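Local structure of porin (3PRN) at residues 12-17 against 23-28; 98-103 against 270-275; 256-261 against 266-271; 57-62 against 118-123. The protein assembles as a homotrimer that forms channels in the outer membrane for the passive diffusion of small hydrophilic solutes up to about 0.6 kDa. The protein carries 1 engineered substitution. All coordinates share one frame; numbering follows the deposited sequence.

Contact 1: residues 12-17 against 23-28; sequences LQYVED and EDTIIS. With MG (magnesium ion), chain B.
The Tyr14 ring and the Asp24 carboxylate project together in one direction, turned 86° against each other, with CE1 of Tyr14 3.7 Å from CB of Asp24. The Thr25 side chain runs roughly perpendicular to that of Tyr14 and sets its OG1 at the ring edge, in plane, 3.2 Å from CD1 of Tyr14. Further along the same face, methyl CD2 of Leu12 meets Ile27 CG1 at 3.9 Å and touches Thr25 CG2. The backbones are the two arms of a beta hairpin, strands 2-15 and 25-39 of the 16-stranded antiparallel porin barrel. Gln13 and Ile26 form a hydrogen-bonded pair (Gln13 N to Ile26 O 3.0 Å, Ile26 N to Gln13 O 2.9 Å), and Val15 N continues the ladder to Asp24 O. On the other face Gln13, its CG swung anti to the backbone N (chi1 -176°), extends alongside Ile26; OE1 bonds to Arg18, whereas NE2 bonds to Glu103. Glu103 also holds the hydroxyl of Ser28, which binds the magnesium ion together with Asp57 and three waters. At the turn end, Asp24 OD2 takes a weak bond from Asp17 N (3.3 Å), and OD1 accepts a hydrogen bond from Arg18 N. With an alanine here both carboxylate acceptors vanish, and the amides of Asp17 and Arg18 would probably lose these mates. Glu23 bonds to Ser157 of the second subunit.

Contact 2: residues 98-103 against 270-275; sequences SEMGYE and SVQSGF. With C8E ((hydroxyethyloxy)tri(ethyloxy)octane), chain D.
The flat amide of Gln272 carries CG and SD of Met100 over one of its faces, CG lying 3.7 Å from NE2 of Gln272, while Ser270 OG sits at its edge, only 7° out of the amide plane. That edge contact is a nearly straight hydrogen bond within the strand, Gln272 NE2 to Ser270 OG, 3.0 Å with 168° at the hydrogen. Ser105 OG also bonds to NE2, and Tyr240 OH bonds to OE1, so both ends of the amide are engaged and its rotation is fixed. Across the contact, packing prevails. The side chains of Met100 and Gln272 run antiparallel, one passing over the other; with CG of Met100 between the backbone N and the carbonyl carbon (chi1 46°) and the chain extended at the next bond, SD comes to 3.6 Å from Ser270 CB. Gly101 CA lies 3.8 Å from Ser270 OG, and any beta carbon there would collide with that hydroxyl. Asp282 ties the two sides together by bonding both Ser270 OG and Tyr102 N. The strand's backbone also meets detergent, C11 of the C8E molecule (chain D) lying 3.8 Å from Ser270 C. A long loop after helix 88-91 thus lies against the barrel wall, with the engineered Trp104 next along it: the arrangement of the porin constriction loop, which folds into the barrel and narrows the pore at its eyelet.

Contact 3: residues 256-261 against 266-271; sequences GADYQF and KVSGSV. With C8E ((hydroxyethyloxy)tri(ethyloxy)octane), chain D.
Ser268 OG donates to Asp258 OD1 at 2.9 Å, meeting it from above the carboxylate plane, 41° out of it. The two residues form a non-hydrogen-bonded antiparallel pair, and in both the first torsion places the polar group beside the backbone N (chi1 -50° for Asp258, -53° for Ser268), which lets carboxylate and hydroxyl meet across the strands. Next to them the aliphatic part of Lys266 touches two neighbours, its CD 4.0 Å from Asp258 CB and 3.8 Å from Gln260 OE1. Its NZ stays 5.1 Å from Asp258 OD2, too far for a salt bridge. Backbone ladders hold this register: Tyr259 and Val267 exchange N-to-O bonds of 2.8 Å in each direction, and Ala257 and Gly269 form the same kind of pair. At Gly256 the strands close in, CA lying 3.2 Å from Gly269 O, a place where a side chain would clash. Beyond this shell, Arg238 on the adjoining strand 235-244 makes a salt bridge to Asp258 OD2, Ala262 O receives Gln260 NE2, and the engineered Trp104 packs on Asp258 and Lys266. Phe261 touches Val45 of the second subunit. The faces of this hairpin differ: Asp258, Gln260, Lys266, Ser268 and Ser270 share the side met by the constriction loop, Ala257, Tyr259 and Val267 the other, where detergent lies near Val267. The Arg238 salt bridge, with Lys266 as a more distant positive charge, is likely to keep Asp258 ionised.

Contact 4: residues 57-62 against 118-123; sequences DGDAFA and NSKYDA. With MG (magnesium ion), chain B; C8E ((hydroxyethyloxy)tri(ethyloxy)octane), chain C; C8E ((hydroxyethyloxy)tri(ethyloxy)octane), chain E.
Tyr121 reaches Ala60 and Phe61 with its hydroxyl alone, along a course lined by detergent. CB and CG pass C4 of C8E chain C, which stands 3.6 Å above one ring face, toward the rim; CE1 meets C6 of that chain, and CE2 meets C1 of C8E chain E. With CG between the backbone N and the carbonyl carbon (chi1 73°), the ring runs toward residues 60-61. At the tip, OH comes to the edge of the Phe61 ring, 4.1 Å from CD2, and binds a water at 2.6 Å that donates to Ala60 O; O18 of C8E chain C, 2.9 Å from OH, makes a weak bond that is not settled. A phenylalanine here removes that hydroxyl, and the water would probably lose its link between the loops. Separately, Lys120 NZ makes a salt bridge to the syn lone pair of Asp59 OD2 at 2.9 Å, a weak bond to OD1 and a second salt bridge to Asp56. Asp57 OD1, with Ser28, binds magnesium. Residues 57-62 lie between strands 46-56 and 70-75, residues 118-123 between helix 88-91 and strand 131-138; at the trimer interface Phe61 packs on Ala123 of the second subunit and Tyr121 on Gly63 of the third.

Contacts 1 and 3 are barrel hairpins built on backbone ladders and only partly buried; contact 2 is wholly buried and contact 4 joins two loops at the subunit interface. Contacts 2 and 3 share Ser270 and Val271 on strand 265-273, of which Ser270 alone touches both partners, the constriction loop and the adjoining strand; their centres lie about 11 Å apart. The long loop after helix 88-91 supplies a segment to both contact 2 and contact 4, whose centres are about 23 Å apart. Contacts 1 and 4 meet at the magnesium ion, each giving one protein ligand. Packing dominates contact 2, whereas ion pairing, water and detergent characterise contact 4.

Contact 1: residues 12-17 against 23-28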
# COMPACT_ATOMS: atom_id res chain seq x y z
N LEU A 12 -25.98 2.42 5.63
CA LEU A 12 -26.47 1.77 6.83
C LEU A 12 -26.77 0.30 6.48
O LEU A 12 -27.32 0.02 5.42
CB LEU A 12 -27.78 2.43 7.31
CG LEU A 12 -27.61 3.89 7.76
CD1 LEU A 12 -28.99 4.54 7.89
CD2 LEU A 12 -26.85 3.97 9.07
N GLN A 13 -26.35 -0.56 7.39
CA GLN A 13 -26.55 -2.00 7.23
C GLN A 13 -27.22 -2.52 8.52
O GLN A 13 -26.67 -2.39 9.60
CB GLN A 13 -25.21 -2.69 7.06
CG GLN A 13 -25.33 -4.20 6.80
CD GLN A 13 -24.06 -4.91 7.24
OE1 GLN A 13 -23.92 -5.22 8.42
NE2 GLN A 13 -23.06 -5.10 6.36
N TYR A 14 -28.41 -3.08 8.31
CA TYR A 14 -29.23 -3.58 9.42
C TYR A 14 -29.39 -5.09 9.32
O TYR A 14 -29.71 -5.65 8.27
CB TYR A 14 -30.59 -2.88 9.41
CG TYR A 14 -31.64 -3.51 10.31
CD1 TYR A 14 -31.72 -3.18 11.65
CD2 TYR A 14 -32.53 -4.46 9.80
CE1 TYR A 14 -32.69 -3.75 12.48
CE2 TYR A 14 -33.50 -5.04 10.60
CZ TYR A 14 -33.59 -4.66 11.94
OH TYR A 14 -34.54 -5.26 12.74
N VAL A 15 -29.14 -5.73 10.46
CA VAL A 15 -29.26 -7.17 10.61
C VAL A 15 -30.12 -7.41 11.87
O VAL A 15 -29.67 -7.03 12.95
CB VAL A 15 -27.93 -7.88 10.83
CG1 VAL A 15 -28.27 -9.35 11.13
CG2 VAL A 15 -27.05 -7.75 9.60
N GLU A 16 -31.35 -7.85 11.64
CA GLU A 16 -32.27 -8.05 12.77
C GLU A 16 -31.64 -8.96 13.83
O GLU A 16 -31.09 -10.00 13.47
CB GLU A 16 -33.58 -8.63 12.29
CG GLU A 16 -34.60 -8.69 13.45
CD GLU A 16 -35.97 -9.10 12.92
OE1 GLU A 16 -36.02 -9.98 12.01
OE2 GLU A 16 -36.97 -8.54 13.43
N ASP A 17 -31.68 -8.50 15.08
CA ASP A 17 -31.11 -9.24 16.21
C ASP A 17 -29.75 -9.83 15.92
O ASP A 17 -29.51 -11.04 16.03
CB ASP A 17 -32.06 -10.33 16.72
CG ASP A 17 -33.41 -9.81 17.14
OD1 ASP A 17 -33.59 -8.68 17.68
OD2 ASP A 17 -34.40 -10.59 16.91
N GLU A 23 -25.15 -3.66 18.30
CA GLU A 23 -26.07 -2.79 17.59
C GLU A 23 -26.57 -3.53 16.35
O GLU A 23 -25.76 -4.09 15.62
CB GLU A 23 -25.33 -1.55 17.04
CG GLU A 23 -25.13 -0.41 18.01
CD GLU A 23 -26.41 0.08 18.67
OE1 GLU A 23 -27.50 -0.10 18.08
OE2 GLU A 23 -26.32 0.63 19.79
N ASP A 24 -27.84 -3.50 16.05
CA ASP A 24 -28.33 -4.17 14.87
C ASP A 24 -27.97 -3.37 13.59
O ASP A 24 -27.78 -3.97 12.56
CB ASP A 24 -29.89 -4.15 14.90
CG ASP A 24 -30.42 -5.34 15.72
OD1 ASP A 24 -29.66 -6.25 16.08
OD2 ASP A 24 -31.66 -5.31 15.91
N THR A 25 -27.95 -2.05 13.77
CA THR A 25 -27.65 -1.19 12.63
C THR A 25 -26.25 -0.61 12.73
O THR A 25 -25.88 -0.03 13.78
CB THR A 25 -28.70 -0.05 12.57
OG1 THR A 25 -29.99 -0.58 12.19
CG2 THR A 25 -28.35 0.96 11.45
N ILE A 26 -25.40 -0.81 11.72
CA ILE A 26 -24.09 -0.16 11.76
C ILE A 26 -23.84 0.66 10.46
O ILE A 26 -24.60 0.52 9.51
CB ILE A 26 -22.92 -1.16 11.88
CG1 ILE A 26 -22.88 -2.06 10.65
CG2 ILE A 26 -22.99 -1.90 13.19
CD1 ILE A 26 -21.68 -2.96 10.59
N ILE A 27 -22.81 1.49 10.46
CA ILE A 27 -22.40 2.18 9.21
C ILE A 27 -21.38 1.31 8.52
O ILE A 27 -20.26 1.09 9.06
CB ILE A 27 -21.82 3.57 9.44
CG1 ILE A 27 -23.04 4.45 9.86
CG2 ILE A 27 -21.16 4.19 8.22
CD1 ILE A 27 -22.58 5.70 10.57
N SER A 28 -21.75 0.70 7.41
CA SER A 28 -20.86 -0.21 6.71
C SER A 28 -20.29 0.53 5.50
O SER A 28 -21.06 1.09 4.71
CB SER A 28 -21.62 -1.46 6.25
OG SER A 28 -20.82 -2.27 5.42
MG MG B . -19.23 -3.44 5.99
O HOH W 1 -17.89 -3.23 3.89
O HOH W 2 -17.42 -5.09 6.44
O HOH W 3 -19.98 -4.28 8.00

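Contact 2: residues 98-103 against 270-275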
# COMPACT_ATOMS: atom_id res chain seq x y z
N SER A 98 -29.19 -11.48 -9.30
CA SER A 98 -30.29 -11.18 -8.39
C SER A 98 -29.83 -10.23 -7.27
O SER A 98 -30.67 -9.71 -6.51
CB SER A 98 -30.88 -12.47 -7.79
OG SER A 98 -30.03 -13.03 -6.81
N GLU A 99 -28.52 -9.92 -7.20
CA GLU A 99 -28.02 -9.02 -6.13
C GLU A 99 -28.68 -7.66 -6.14
O GLU A 99 -29.11 -7.13 -7.16
CB GLU A 99 -26.48 -8.92 -6.20
CG GLU A 99 -25.83 -10.25 -5.77
CD GLU A 99 -24.32 -10.26 -6.00
OE1 GLU A 99 -23.82 -9.33 -6.69
OE2 GLU A 99 -23.63 -11.18 -5.48
N MET A 100 -28.76 -7.03 -4.97
CA MET A 100 -29.37 -5.75 -4.78
C MET A 100 -28.85 -5.03 -3.51
O MET A 100 -28.10 -5.66 -2.75
CB MET A 100 -30.91 -5.94 -4.61
CG MET A 100 -31.21 -7.10 -3.63
SD MET A 100 -32.97 -7.09 -3.15
CE MET A 100 -33.72 -7.62 -4.66
N GLY A 101 -29.23 -3.78 -3.37
CA GLY A 101 -28.79 -2.99 -2.22
C GLY A 101 -27.37 -2.42 -2.53
O GLY A 101 -26.71 -2.83 -3.50
N TYR A 102 -26.91 -1.51 -1.66
CA TYR A 102 -25.61 -0.88 -1.95
C TYR A 102 -24.45 -1.83 -1.71
O TYR A 102 -23.32 -1.52 -2.16
CB TYR A 102 -25.47 0.41 -1.14
CG TYR A 102 -24.90 0.37 0.24
CD1 TYR A 102 -25.67 -0.03 1.31
CD2 TYR A 102 -23.55 0.71 0.49
CE1 TYR A 102 -25.17 -0.03 2.60
CE2 TYR A 102 -23.02 0.67 1.78
CZ TYR A 102 -23.86 0.35 2.83
OH TYR A 102 -23.42 0.30 4.09
N GLU A 103 -24.68 -3.02 -1.16
CA GLU A 103 -23.55 -3.96 -1.02
C GLU A 103 -23.69 -5.12 -1.99
O GLU A 103 -22.92 -6.08 -1.79
CB GLU A 103 -23.45 -4.46 0.42
CG GLU A 103 -23.24 -3.29 1.37
CD GLU A 103 -23.43 -3.75 2.82
OE1 GLU A 103 -24.57 -4.19 3.16
OE2 GLU A 103 -22.45 -3.66 3.54
N SER A 270 -32.12 -2.18 0.07
CA SER A 270 -32.84 -3.42 -0.15
C SER A 270 -33.36 -3.87 1.21
O SER A 270 -32.90 -3.35 2.21
CB SER A 270 -32.01 -4.51 -0.78
OG SER A 270 -31.03 -4.98 0.15
N VAL A 271 -34.33 -4.75 1.20
CA VAL A 271 -34.87 -5.39 2.40
C VAL A 271 -34.91 -6.87 1.99
O VAL A 271 -35.42 -7.20 0.91
CB VAL A 271 -36.16 -4.75 2.85
CG1 VAL A 271 -37.30 -5.10 1.90
CG2 VAL A 271 -36.52 -5.08 4.29
N GLN A 272 -34.30 -7.77 2.73
CA GLN A 272 -34.22 -9.16 2.34
C GLN A 272 -34.49 -10.11 3.49
O GLN A 272 -34.27 -9.78 4.65
CB GLN A 272 -32.80 -9.45 1.76
CG GLN A 272 -32.48 -8.59 0.54
CD GLN A 272 -31.10 -8.88 -0.02
OE1 GLN A 272 -30.73 -10.02 -0.30
NE2 GLN A 272 -30.26 -7.85 -0.15
N SER A 273 -34.94 -11.30 3.16
CA SER A 273 -35.27 -12.32 4.19
C SER A 273 -34.61 -13.63 3.80
O SER A 273 -34.79 -14.07 2.65
CB SER A 273 -36.81 -12.39 4.26
OG SER A 273 -37.22 -13.22 5.31
N GLY A 274 -33.84 -14.25 4.70
CA GLY A 274 -33.08 -15.41 4.44
C GLY A 274 -33.72 -16.78 4.56
O GLY A 274 -34.91 -16.88 4.87
N PHE A 275 -32.94 -17.83 4.35
CA PHE A 275 -33.44 -19.20 4.44
C PHE A 275 -33.72 -19.63 5.90
O PHE A 275 -34.47 -20.59 6.11
CB PHE A 275 -32.46 -20.20 3.82
CG PHE A 275 -32.17 -19.89 2.37
CD1 PHE A 275 -33.11 -20.07 1.40
CD2 PHE A 275 -30.88 -19.40 2.03
CE1 PHE A 275 -32.83 -19.84 0.05
CE2 PHE A 275 -30.62 -19.13 0.70
CZ PHE A 275 -31.58 -19.34 -0.30
C1 C8E D . -32.43 2.34 10.46
C2 C8E D . -32.28 0.94 10.00
C3 C8E D . -32.88 0.72 8.70
C4 C8E D . -31.84 1.06 7.70
C5 C8E D . -32.28 0.29 6.52
C6 C8E D . -32.63 1.21 5.47
C7 C8E D . -33.59 0.42 4.70
C8 C8E D . -34.15 1.32 3.65
O9 C8E D . -34.48 0.79 2.36
C10 C8E D . -35.68 0.03 2.28
C11 C8E D . -35.59 -0.80 1.03
O12 C8E D . -35.90 0.01 -0.15
C13 C8E D . -36.77 -0.67 -1.09
C14 C8E D . -38.17 -0.20 -1.58
O15 C8E D . -39.08 -1.03 -2.39
C16 C8E D . -39.24 -0.46 -3.72
C17 C8E D . -40.35 0.59 -3.84
O18 C8E D . -41.04 1.03 -5.02
C19 C8E D . -40.29 1.50 -6.16
C20 C8E D . -39.92 3.02 -6.44
O21 C8E D . -38.98 3.56 -5.48

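Contact 3: residues 256-261 against 266-271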
# COMPACT_ATOMS: atom_id res chain seq x y z
N GLY A 256 -35.58 -4.48 -3.74
CA GLY A 256 -34.70 -3.32 -3.57
C GLY A 256 -34.90 -2.33 -4.71
O GLY A 256 -35.63 -2.53 -5.69
N ALA A 257 -34.10 -1.27 -4.62
CA ALA A 257 -34.13 -0.25 -5.70
C ALA A 257 -32.76 0.45 -5.79
O ALA A 257 -32.00 0.55 -4.82
CB ALA A 257 -35.22 0.75 -5.40
N ASP A 258 -32.49 0.90 -7.00
CA ASP A 258 -31.34 1.70 -7.29
C ASP A 258 -31.82 3.04 -7.90
O ASP A 258 -32.77 3.09 -8.68
CB ASP A 258 -30.39 1.08 -8.31
CG ASP A 258 -30.02 -0.37 -7.99
OD1 ASP A 258 -29.74 -0.64 -6.81
OD2 ASP A 258 -30.02 -1.16 -8.96
N TYR A 259 -31.06 4.06 -7.56
CA TYR A 259 -31.28 5.38 -8.15
C TYR A 259 -29.94 5.90 -8.69
O TYR A 259 -28.98 6.02 -7.92
CB TYR A 259 -31.88 6.28 -7.09
CG TYR A 259 -32.11 7.68 -7.65
CD1 TYR A 259 -33.15 7.79 -8.57
CD2 TYR A 259 -31.37 8.79 -7.34
CE1 TYR A 259 -33.47 9.00 -9.15
CE2 TYR A 259 -31.67 10.02 -7.94
CZ TYR A 259 -32.71 10.10 -8.84
OH TYR A 259 -33.06 11.27 -9.48
N GLN A 260 -29.91 6.16 -9.98
CA GLN A 260 -28.71 6.67 -10.67
C GLN A 260 -28.68 8.19 -10.50
O GLN A 260 -29.27 8.93 -11.29
CB GLN A 260 -28.69 6.26 -12.11
CG GLN A 260 -27.35 6.31 -12.84
CD GLN A 260 -26.30 5.32 -12.37
OE1 GLN A 260 -26.56 4.11 -12.20
NE2 GLN A 260 -25.05 5.75 -12.12
N PHE A 261 -28.03 8.66 -9.48
CA PHE A 261 -27.92 10.06 -9.15
C PHE A 261 -27.12 10.83 -10.20
O PHE A 261 -27.48 11.98 -10.51
CB PHE A 261 -27.35 10.20 -7.75
CG PHE A 261 -27.14 11.62 -7.30
CD1 PHE A 261 -28.22 12.41 -6.90
CD2 PHE A 261 -25.90 12.20 -7.30
CE1 PHE A 261 -28.02 13.73 -6.49
CE2 PHE A 261 -25.68 13.50 -6.92
CZ PHE A 261 -26.75 14.27 -6.49
N LYS A 266 -24.33 5.92 -7.50
CA LYS A 266 -25.60 5.17 -7.44
C LYS A 266 -26.09 5.01 -6.03
O LYS A 266 -25.28 4.66 -5.15
CB LYS A 266 -25.35 3.85 -8.18
CG LYS A 266 -26.36 2.79 -7.90
CD LYS A 266 -26.53 1.88 -9.09
CE LYS A 266 -25.58 0.70 -9.01
NZ LYS A 266 -25.35 0.22 -10.43
N VAL A 267 -27.37 5.34 -5.73
CA VAL A 267 -27.90 5.17 -4.36
C VAL A 267 -28.73 3.88 -4.36
O VAL A 267 -29.49 3.67 -5.33
CB VAL A 267 -28.80 6.31 -3.98
CG1 VAL A 267 -29.30 6.23 -2.53
CG2 VAL A 267 -27.97 7.60 -4.12
N SER A 268 -28.50 2.94 -3.46
CA SER A 268 -29.24 1.68 -3.52
C SER A 268 -29.66 1.26 -2.12
O SER A 268 -29.03 1.65 -1.12
CB SER A 268 -28.43 0.47 -4.01
OG SER A 268 -27.80 0.77 -5.25
N GLY A 269 -30.70 0.46 -2.06
CA GLY A 269 -31.21 -0.04 -0.78
C GLY A 269 -31.96 -1.36 -1.01
O GLY A 269 -32.34 -1.64 -2.14
N SER A 270 -32.12 -2.18 0.07
CA SER A 270 -32.84 -3.42 -0.15
C SER A 270 -33.36 -3.87 1.21
O SER A 270 -32.90 -3.35 2.21
CB SER A 270 -32.01 -4.51 -0.78
OG SER A 270 -31.03 -4.98 0.15
N VAL A 271 -34.33 -4.75 1.20
CA VAL A 271 -34.87 -5.39 2.40
C VAL A 271 -34.91 -6.87 1.99
O VAL A 271 -35.42 -7.20 0.91
CB VAL A 271 -36.16 -4.75 2.85
CG1 VAL A 271 -37.30 -5.10 1.90
CG2 VAL A 271 -36.52 -5.08 4.29
C1 C8E D . -32.43 2.34 10.46
C2 C8E D . -32.28 0.94 10.00
C3 C8E D . -32.88 0.72 8.70
C4 C8E D . -31.84 1.06 7.70
C5 C8E D . -32.28 0.29 6.52
C6 C8E D . -32.63 1.21 5.47
C7 C8E D . -33.59 0.42 4.70
C8 C8E D . -34.15 1.32 3.65
O9 C8E D . -34.48 0.79 2.36
C10 C8E D . -35.68 0.03 2.28
C11 C8E D . -35.59 -0.80 1.03
O12 C8E D . -35.90 0.01 -0.15
C13 C8E D . -36.77 -0.67 -1.09
C14 C8E D . -38.17 -0.20 -1.58
O15 C8E D . -39.08 -1.03 -2.39
C16 C8E D . -39.24 -0.46 -3.72
C17 C8E D . -40.35 0.59 -3.84
O18 C8E D . -41.04 1.03 -5.02
C19 C8E D . -40.29 1.50 -6.16
C20 C8E D . -39.92 3.02 -6.44
O21 C8E D . -38.98 3.56 -5.48

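Contact 4: residues 57-62 against 118-123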
# COMPACT_ATOMS: atom_id res chain seq x y z
N ASP A 57 -15.08 -1.73 6.73
CA ASP A 57 -15.30 -1.44 8.16
C ASP A 57 -15.14 -2.77 8.91
O ASP A 57 -15.54 -3.85 8.45
CB ASP A 57 -16.67 -0.78 8.40
CG ASP A 57 -17.76 -1.77 8.07
OD1 ASP A 57 -18.13 -1.87 6.87
OD2 ASP A 57 -18.22 -2.49 8.99
N GLY A 58 -14.51 -2.67 10.08
CA GLY A 58 -14.27 -3.89 10.90
C GLY A 58 -12.93 -4.54 10.62
O GLY A 58 -12.55 -5.43 11.40
N ASP A 59 -12.20 -4.15 9.52
CA ASP A 59 -10.93 -4.82 9.21
C ASP A 59 -9.94 -4.72 10.37
O ASP A 59 -9.76 -3.70 11.05
CB ASP A 59 -10.16 -4.25 7.98
CG ASP A 59 -10.74 -4.80 6.68
OD1 ASP A 59 -11.58 -5.68 6.74
OD2 ASP A 59 -10.36 -4.28 5.60
N ALA A 60 -9.27 -5.85 10.55
CA ALA A 60 -8.27 -5.95 11.62
C ALA A 60 -7.19 -4.88 11.43
O ALA A 60 -6.74 -4.58 10.32
CB ALA A 60 -7.61 -7.33 11.47
N PHE A 61 -6.74 -4.34 12.54
CA PHE A 61 -5.72 -3.34 12.68
C PHE A 61 -6.09 -1.97 12.16
O PHE A 61 -5.20 -1.11 12.15
CB PHE A 61 -4.41 -3.84 12.04
CG PHE A 61 -4.06 -5.26 12.45
CD1 PHE A 61 -3.76 -5.54 13.77
CD2 PHE A 61 -4.03 -6.25 11.50
CE1 PHE A 61 -3.43 -6.86 14.12
CE2 PHE A 61 -3.71 -7.56 11.84
CZ PHE A 61 -3.41 -7.86 13.16
N ALA A 62 -7.31 -1.76 11.65
CA ALA A 62 -7.68 -0.44 11.13
C ALA A 62 -6.64 -0.02 10.08
O ALA A 62 -6.20 1.12 9.99
CB ALA A 62 -7.87 0.56 12.27
N ASN A 118 -9.05 -13.23 -4.84
CA ASN A 118 -8.96 -12.86 -3.40
C ASN A 118 -8.67 -11.37 -3.30
O ASN A 118 -7.57 -10.93 -3.72
CB ASN A 118 -7.83 -13.66 -2.72
CG ASN A 118 -8.14 -15.16 -2.82
OD1 ASN A 118 -9.22 -15.58 -2.41
ND2 ASN A 118 -7.20 -15.94 -3.32
N SER A 119 -9.61 -10.61 -2.78
CA SER A 119 -9.43 -9.17 -2.73
C SER A 119 -8.44 -8.68 -1.70
O SER A 119 -7.98 -7.53 -1.87
CB SER A 119 -10.76 -8.43 -2.50
OG SER A 119 -11.56 -8.47 -3.66
N LYS A 120 -8.12 -9.46 -0.69
CA LYS A 120 -7.28 -9.05 0.39
C LYS A 120 -6.25 -10.10 0.80
O LYS A 120 -6.38 -11.23 0.30
CB LYS A 120 -8.18 -8.89 1.66
CG LYS A 120 -9.12 -7.69 1.45
CD LYS A 120 -9.87 -7.46 2.77
CE LYS A 120 -10.80 -6.28 2.62
NZ LYS A 120 -11.67 -6.09 3.80
N TYR A 121 -5.36 -9.75 1.69
CA TYR A 121 -4.37 -10.68 2.22
C TYR A 121 -5.14 -11.70 3.10
O TYR A 121 -6.33 -11.48 3.42
CB TYR A 121 -3.34 -9.90 3.04
CG TYR A 121 -3.90 -9.42 4.40
CD1 TYR A 121 -3.87 -10.22 5.54
CD2 TYR A 121 -4.45 -8.16 4.50
CE1 TYR A 121 -4.34 -9.77 6.77
CE2 TYR A 121 -4.94 -7.69 5.71
CZ TYR A 121 -4.88 -8.49 6.84
OH TYR A 121 -5.42 -7.99 8.02
N ASP A 122 -4.52 -12.79 3.47
CA ASP A 122 -5.18 -13.76 4.39
C ASP A 122 -4.25 -14.03 5.56
O ASP A 122 -3.21 -14.64 5.34
CB ASP A 122 -5.45 -15.07 3.67
CG ASP A 122 -6.10 -16.10 4.61
OD1 ASP A 122 -6.06 -16.01 5.84
OD2 ASP A 122 -6.69 -17.05 4.07
N ALA A 123 -4.59 -13.58 6.77
CA ALA A 123 -3.65 -13.74 7.90
C ALA A 123 -3.46 -15.20 8.32
O ALA A 123 -2.42 -15.45 8.93
CB ALA A 123 -4.11 -12.92 9.13
MG MG B . -19.23 -3.44 5.99
C1 C8E C . 1.97 -8.09 4.05
C2 C8E C . 0.69 -7.40 4.03
C3 C8E C . 0.21 -7.09 5.38
C4 C8E C . -0.72 -8.16 5.72
C5 C8E C . -0.15 -8.75 6.97
C6 C8E C . -1.04 -8.55 8.06
C7 C8E C . -0.64 -9.64 8.91
C8 C8E C . -1.32 -9.55 10.21
O9 C8E C . -1.56 -10.76 10.95
C10 C8E C . -0.46 -11.26 11.69
C11 C8E C . -0.93 -12.49 12.41
O12 C8E C . -2.10 -12.24 13.25
C13 C8E C . -3.45 -12.51 12.72
C14 C8E C . -4.46 -11.37 12.38
O15 C8E C . -5.93 -11.34 12.50
C16 C8E C . -6.59 -11.42 11.22
C17 C8E C . -6.48 -10.25 10.24
O18 C8E C . -7.16 -10.04 9.02
C19 C8E C . -8.60 -10.10 8.91
C20 C8E C . -9.32 -8.78 8.28
O21 C8E C . -10.21 -8.22 9.26
C1 C8E E . -3.38 -4.53 7.34
C2 C8E E . -2.34 -3.51 7.32
C3 C8E E . -1.08 -4.00 7.88
C4 C8E E . -1.07 -3.57 9.27
C5 C8E E . -0.93 -4.84 10.04
C6 C8E E . 0.31 -4.86 10.75
C7 C8E E . -0.02 -5.77 11.81
C8 C8E E . 1.18 -6.09 12.60
O9 C8E E . 1.01 -6.44 13.98
C10 C8E E . 0.63 -7.79 14.23
C11 C8E E . 0.56 -7.96 15.73
O12 C8E E . 1.81 -7.60 16.40
C13 C8E E . 1.98 -6.25 16.95
C14 C8E E . 2.96 -5.20 16.33
O15 C8E E . 3.77 -4.16 16.98
C16 C8E E . 3.25 -2.83 16.77
C17 C8E E . 3.29 -2.22 15.37
O18 C8E E . 2.99 -0.91 14.95
C19 C8E E . 3.60 0.26 15.57
C20 C8E E . 4.37 1.28 14.56
O21 C8E E . 5.75 1.35 14.92
O HOH W 2 -17.42 -5.09 6.44
O HOH W 3 -19.98 -4.28 8.00
O HOH W 4 -6.87 -5.78 7.97
O HOH W 1 -17.89 -3.23 3.89